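Local coordinates for protein putative NADH-depentdent flavin oxidoreductase (Cupriavidus metallidurans, PDB 5OCS) that binds FMN and probably acts as an NAD(P)H-dependent ene-reductase of the Old Yellow Enzyme family, at residues K155-F160 / M208-E213; G280-Y285 / A306-A311. All blocks are in the same frame, centred on the assembly; numbering follows the deposited sequence.

Interaction 1: residues K155-F160 / M208-E213; sequences KIRDDF and MRFPLE
One face of the Arg157 guanidinium is overlain by Phe210, whose CE1 stands 3.6 Å over the guanidinium, nearer its margin than its middle; at the edge of the same group lies the carboxylate of Glu213. The guanidinium and the Phe210 ring are almost perpendicular, planes 86° apart, so the phenyl ring turns its own edge to the guanidinium. Further along that edge Ile156 comes in, its CG2 3.7 Å from Phe210 CZ, and the Arg157 chain touches the ring obliquely through CG, 3.7 Å from CE1. Phe210 swings its ring away from its backbone N and out between the helices, and Phe188 meets it from helix 184-189. Arg157 runs extended from CG to NE and presents its side to Glu213: NE and NH2 both donate to OE1, each at 2.7 Å and both clearly bent, with N-H...O angles of 140°. NH2 arrives on the syn side of OE1, whereas NE meets it from above the carboxylate plane. Helices 150-169 and 204-221 belong to the TIM barrel's outer layer; where the two short segments approach, their axes come within 10.9 Å and run 32° from parallel. OE2 is hydrogen-bonded to the Tyr200 hydroxyl, so both carboxylate oxygens are engaged, and the two arginine N-H bonds to OE1 probably favour the ionised form of Glu213 in this partly buried seam.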
# COMPACT_ATOMS: atom_id res chain seq x y z
N LYS D 155 23.36 -11.37 28.56
CA LYS D 155 22.08 -10.70 28.36
C LYS D 155 21.75 -10.60 26.87
O LYS D 155 20.67 -10.99 26.44
CB LYS D 155 22.04 -9.30 28.98
CG LYS D 155 20.66 -8.70 29.04
CD LYS D 155 20.62 -7.25 29.47
CE LYS D 155 19.20 -6.73 29.50
NZ LYS D 155 18.64 -6.60 28.12
N ILE D 156 22.70 -10.15 26.07
CA ILE D 156 22.45 -10.05 24.62
C ILE D 156 22.11 -11.40 23.98
O ILE D 156 21.11 -11.47 23.24
CB ILE D 156 23.60 -9.34 23.90
CG1 ILE D 156 23.61 -7.87 24.34
CG2 ILE D 156 23.44 -9.44 22.38
CD1 ILE D 156 24.98 -7.23 24.20
N ARG D 157 22.90 -12.46 24.25
CA ARG D 157 22.59 -13.79 23.75
C ARG D 157 21.15 -14.16 24.14
O ARG D 157 20.36 -14.56 23.28
CB ARG D 157 23.51 -14.91 24.26
CG ARG D 157 25.00 -14.75 23.96
CD ARG D 157 25.82 -16.00 24.33
NE ARG D 157 27.25 -15.66 24.30
CZ ARG D 157 27.93 -15.13 25.32
NH1 ARG D 157 27.34 -14.94 26.50
NH2 ARG D 157 29.24 -14.81 25.16
N ASP D 158 20.84 -14.01 25.42
CA ASP D 158 19.55 -14.45 25.91
C ASP D 158 18.42 -13.60 25.31
O ASP D 158 17.34 -14.13 25.11
CB ASP D 158 19.48 -14.40 27.42
CG ASP D 158 20.37 -15.43 28.08
OD1 ASP D 158 20.81 -16.43 27.43
OD2 ASP D 158 20.64 -15.19 29.24
N ASP D 159 18.68 -12.32 25.06
CA ASP D 159 17.68 -11.40 24.47
C ASP D 159 17.40 -11.81 23.01
O ASP D 159 16.23 -11.82 22.57
CB ASP D 159 18.13 -9.95 24.53
CG ASP D 159 18.14 -9.38 25.93
OD1 ASP D 159 17.54 -9.99 26.86
OD2 ASP D 159 18.71 -8.29 26.10
N PHE D 160 18.44 -12.16 22.26
CA PHE D 160 18.25 -12.69 20.92
C PHE D 160 17.39 -13.97 20.93
O PHE D 160 16.49 -14.14 20.10
CB PHE D 160 19.57 -12.95 20.21
CG PHE D 160 20.07 -11.77 19.41
CD1 PHE D 160 19.68 -11.62 18.07
CD2 PHE D 160 20.93 -10.80 19.97
CE1 PHE D 160 20.12 -10.53 17.31
CE2 PHE D 160 21.40 -9.73 19.20
CZ PHE D 160 20.97 -9.58 17.87
N MET D 208 34.83 -13.32 15.26
CA MET D 208 33.60 -13.98 14.79
C MET D 208 32.90 -14.72 15.91
O MET D 208 31.75 -15.14 15.73
CB MET D 208 33.93 -14.97 13.68
CG MET D 208 34.48 -14.34 12.42
SD MET D 208 34.63 -15.45 11.02
CE MET D 208 35.74 -16.70 11.69
N ARG D 209 33.59 -14.96 17.02
CA ARG D 209 33.10 -15.81 18.08
C ARG D 209 31.74 -15.37 18.63
O ARG D 209 30.85 -16.19 18.71
CB ARG D 209 34.11 -15.88 19.25
CG ARG D 209 33.83 -16.98 20.30
CD ARG D 209 34.91 -17.06 21.39
NE ARG D 209 36.26 -17.09 20.82
CZ ARG D 209 36.78 -18.13 20.17
NH1 ARG D 209 36.10 -19.26 20.02
NH2 ARG D 209 37.99 -18.05 19.63
N PHE D 210 31.59 -14.11 19.03
CA PHE D 210 30.32 -13.68 19.62
C PHE D 210 29.19 -13.63 18.59
O PHE D 210 28.09 -14.17 18.87
CB PHE D 210 30.47 -12.36 20.36
CG PHE D 210 29.20 -11.88 21.04
CD1 PHE D 210 28.56 -12.67 22.01
CD2 PHE D 210 28.59 -10.69 20.67
CE1 PHE D 210 27.41 -12.24 22.66
CE2 PHE D 210 27.43 -10.24 21.32
CZ PHE D 210 26.84 -11.02 22.31
N PRO D 211 29.43 -13.03 17.39
CA PRO D 211 28.39 -13.15 16.35
C PRO D 211 27.94 -14.61 16.07
O PRO D 211 26.73 -14.88 15.91
CB PRO D 211 29.07 -12.56 15.10
CG PRO D 211 29.94 -11.49 15.71
CD PRO D 211 30.47 -12.06 16.99
N LEU D 212 28.90 -15.54 16.03
CA LEU D 212 28.55 -16.95 15.84
C LEU D 212 27.86 -17.55 17.06
O LEU D 212 26.98 -18.41 16.87
CB LEU D 212 29.77 -17.76 15.38
CG LEU D 212 30.20 -17.39 13.96
CD1 LEU D 212 31.55 -18.02 13.64
CD2 LEU D 212 29.19 -17.75 12.91
N GLU D 213 28.20 -17.12 18.28
CA GLU D 213 27.44 -17.55 19.50
C GLU D 213 25.98 -17.12 19.40
O GLU D 213 25.05 -17.87 19.73
CB GLU D 213 28.02 -17.00 20.78
CG GLU D 213 29.34 -17.68 21.15
CD GLU D 213 30.03 -17.04 22.30
OE1 GLU D 213 29.52 -16.02 22.81
OE2 GLU D 213 31.10 -17.58 22.71

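Interaction 2: residues G280-Y285 / A306-A311; sequences GYQVPY and AEQAEA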
# COMPACT_ATOMS: atom_id res chain seq x y z
N GLY D 280 32.66 -7.03 -14.31
CA GLY D 280 31.49 -6.11 -14.35
C GLY D 280 30.24 -6.70 -13.70
O GLY D 280 29.12 -6.30 -14.03
N TYR D 281 30.41 -7.60 -12.74
CA TYR D 281 29.26 -8.02 -11.89
C TYR D 281 28.64 -6.79 -11.23
O TYR D 281 29.35 -5.87 -10.83
CB TYR D 281 29.69 -8.98 -10.81
CG TYR D 281 30.38 -10.21 -11.30
CD1 TYR D 281 29.81 -11.03 -12.28
CD2 TYR D 281 31.60 -10.58 -10.75
CE1 TYR D 281 30.48 -12.18 -12.71
CE2 TYR D 281 32.25 -11.71 -11.17
CZ TYR D 281 31.70 -12.50 -12.15
OH TYR D 281 32.44 -13.59 -12.51
N GLN D 282 27.32 -6.78 -11.08
CA GLN D 282 26.64 -5.75 -10.33
C GLN D 282 26.86 -5.88 -8.84
O GLN D 282 26.95 -4.86 -8.17
CB GLN D 282 25.15 -5.75 -10.63
CG GLN D 282 24.80 -5.38 -12.06
CD GLN D 282 23.29 -5.45 -12.30
OE1 GLN D 282 22.54 -4.60 -11.81
NE2 GLN D 282 22.85 -6.46 -13.03
N VAL D 283 26.90 -7.12 -8.32
CA VAL D 283 27.10 -7.43 -6.89
C VAL D 283 28.31 -8.37 -6.77
O VAL D 283 28.20 -9.56 -6.52
CB VAL D 283 25.78 -7.97 -6.25
CG1 VAL D 283 24.81 -6.81 -6.14
CG2 VAL D 283 25.13 -9.10 -7.06
N PRO D 284 29.52 -7.81 -6.98
CA PRO D 284 30.68 -8.70 -7.07
C PRO D 284 31.02 -9.51 -5.80
O PRO D 284 31.55 -10.66 -5.86
CB PRO D 284 31.83 -7.73 -7.45
CG PRO D 284 31.35 -6.39 -7.07
CD PRO D 284 29.86 -6.41 -7.25
N TYR D 285 30.72 -8.92 -4.63
CA TYR D 285 31.05 -9.57 -3.41
C TYR D 285 30.07 -10.73 -3.18
O TYR D 285 30.48 -11.80 -2.78
CB TYR D 285 31.04 -8.60 -2.26
CG TYR D 285 32.04 -7.47 -2.45
CD1 TYR D 285 33.39 -7.75 -2.75
CD2 TYR D 285 31.65 -6.14 -2.33
CE1 TYR D 285 34.32 -6.72 -2.90
CE2 TYR D 285 32.57 -5.11 -2.51
CZ TYR D 285 33.91 -5.40 -2.75
OH TYR D 285 34.83 -4.37 -2.95
N ALA D 306 13.84 -4.05 -13.64
CA ALA D 306 13.67 -5.48 -13.72
C ALA D 306 14.86 -6.16 -14.38
O ALA D 306 15.31 -7.20 -13.90
CB ALA D 306 12.41 -5.84 -14.49
N GLU D 307 15.34 -5.54 -15.46
CA GLU D 307 16.43 -6.09 -16.25
C GLU D 307 17.71 -6.18 -15.42
O GLU D 307 18.47 -7.12 -15.60
CB GLU D 307 16.64 -5.27 -17.53
CG GLU D 307 15.41 -5.21 -18.44
CD GLU D 307 14.31 -4.20 -18.04
OE1 GLU D 307 14.41 -3.44 -17.02
OE2 GLU D 307 13.27 -4.19 -18.76
N GLN D 308 17.91 -5.24 -14.51
CA GLN D 308 19.07 -5.29 -13.61
C GLN D 308 18.99 -6.48 -12.66
O GLN D 308 19.94 -7.24 -12.47
CB GLN D 308 19.18 -4.01 -12.79
CG GLN D 308 19.47 -2.73 -13.55
CD GLN D 308 19.42 -1.53 -12.59
OE1 GLN D 308 18.38 -1.21 -12.07
NE2 GLN D 308 20.56 -0.94 -12.29
N ALA D 309 17.81 -6.67 -12.05
CA ALA D 309 17.61 -7.81 -11.16
C ALA D 309 17.71 -9.17 -11.87
O ALA D 309 18.36 -10.08 -11.38
CB ALA D 309 16.28 -7.67 -10.46
N GLU D 310 17.07 -9.29 -13.04
CA GLU D 310 17.14 -10.50 -13.83
C GLU D 310 18.61 -10.86 -14.10
O GLU D 310 19.02 -12.03 -13.97
CB GLU D 310 16.38 -10.30 -15.14
CG GLU D 310 16.50 -11.40 -16.20
CD GLU D 310 16.00 -12.76 -15.73
OE1 GLU D 310 15.28 -12.87 -14.70
OE2 GLU D 310 16.31 -13.76 -16.40
N ALA D 311 19.39 -9.85 -14.47
CA ALA D 311 20.78 -10.10 -14.84
C ALA D 311 21.58 -10.61 -13.65
O ALA D 311 22.41 -11.55 -13.79
CB ALA D 311 21.44 -8.86 -15.42
O HOH W 1 23.10 -2.14 -12.84
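Gln282 sets its CG beside the backbone N (chi1 -65°) and continues extended through chi2, which carries its amide across to the first turns of helix 306-314. There NE2 donates to the backbone O of Gln308 at 3.1 Å, with an N-H...O angle of 147°. The donor stands slightly off the carbonyl plane, and the acceptor in turn lies somewhat out of the Gln282 amide plane. The same nitrogen rests 3.7 Å from Ala311 CB, one turn further along, while OE1 lies 3.5 Å from Gln308 CB. The loop 280-283 leads into helix 284-293, with Val283 as N-cap, and helix 306-314 follows strand 297-300, so the contact joins the loop ahead of helix 284-293 to helix 306-314 at the surface of the (beta/alpha)8 barrel. The two glutamine chains cross at about a right angle, yet their amide planes are only 16° apart. A water bridges them, donating to Gln282 OE1 at 2.7 Å and accepting from Gln308 NE2 at 2.9 Å. At the other end of that second amide, Gln308 OE1 accepts hydrogen bonds from the backbone N of Thr304 and of Glu305, which secures the amide at the start of its helix.

Interactions 1 and 2 flank the middle of the folded chain, their centres 33 Å apart and their nearest atoms about 15 Å apart, so neither touches the other. Interaction 1 is complete in sequence before interaction 2 begins. Around the eight-stranded parallel barrel, interaction 1 joins two helices of the outer layer, on either side of strand 175-179 in the sequence; interaction 2 joins a loop to a helix across strand 297-300. Two separate parts of the outer shell are thus each joined by their own contact. Of the two, only interaction 2 comes near an FMN-binding residue: the side chain of Gln308 is about 8 Å from that of Leu302.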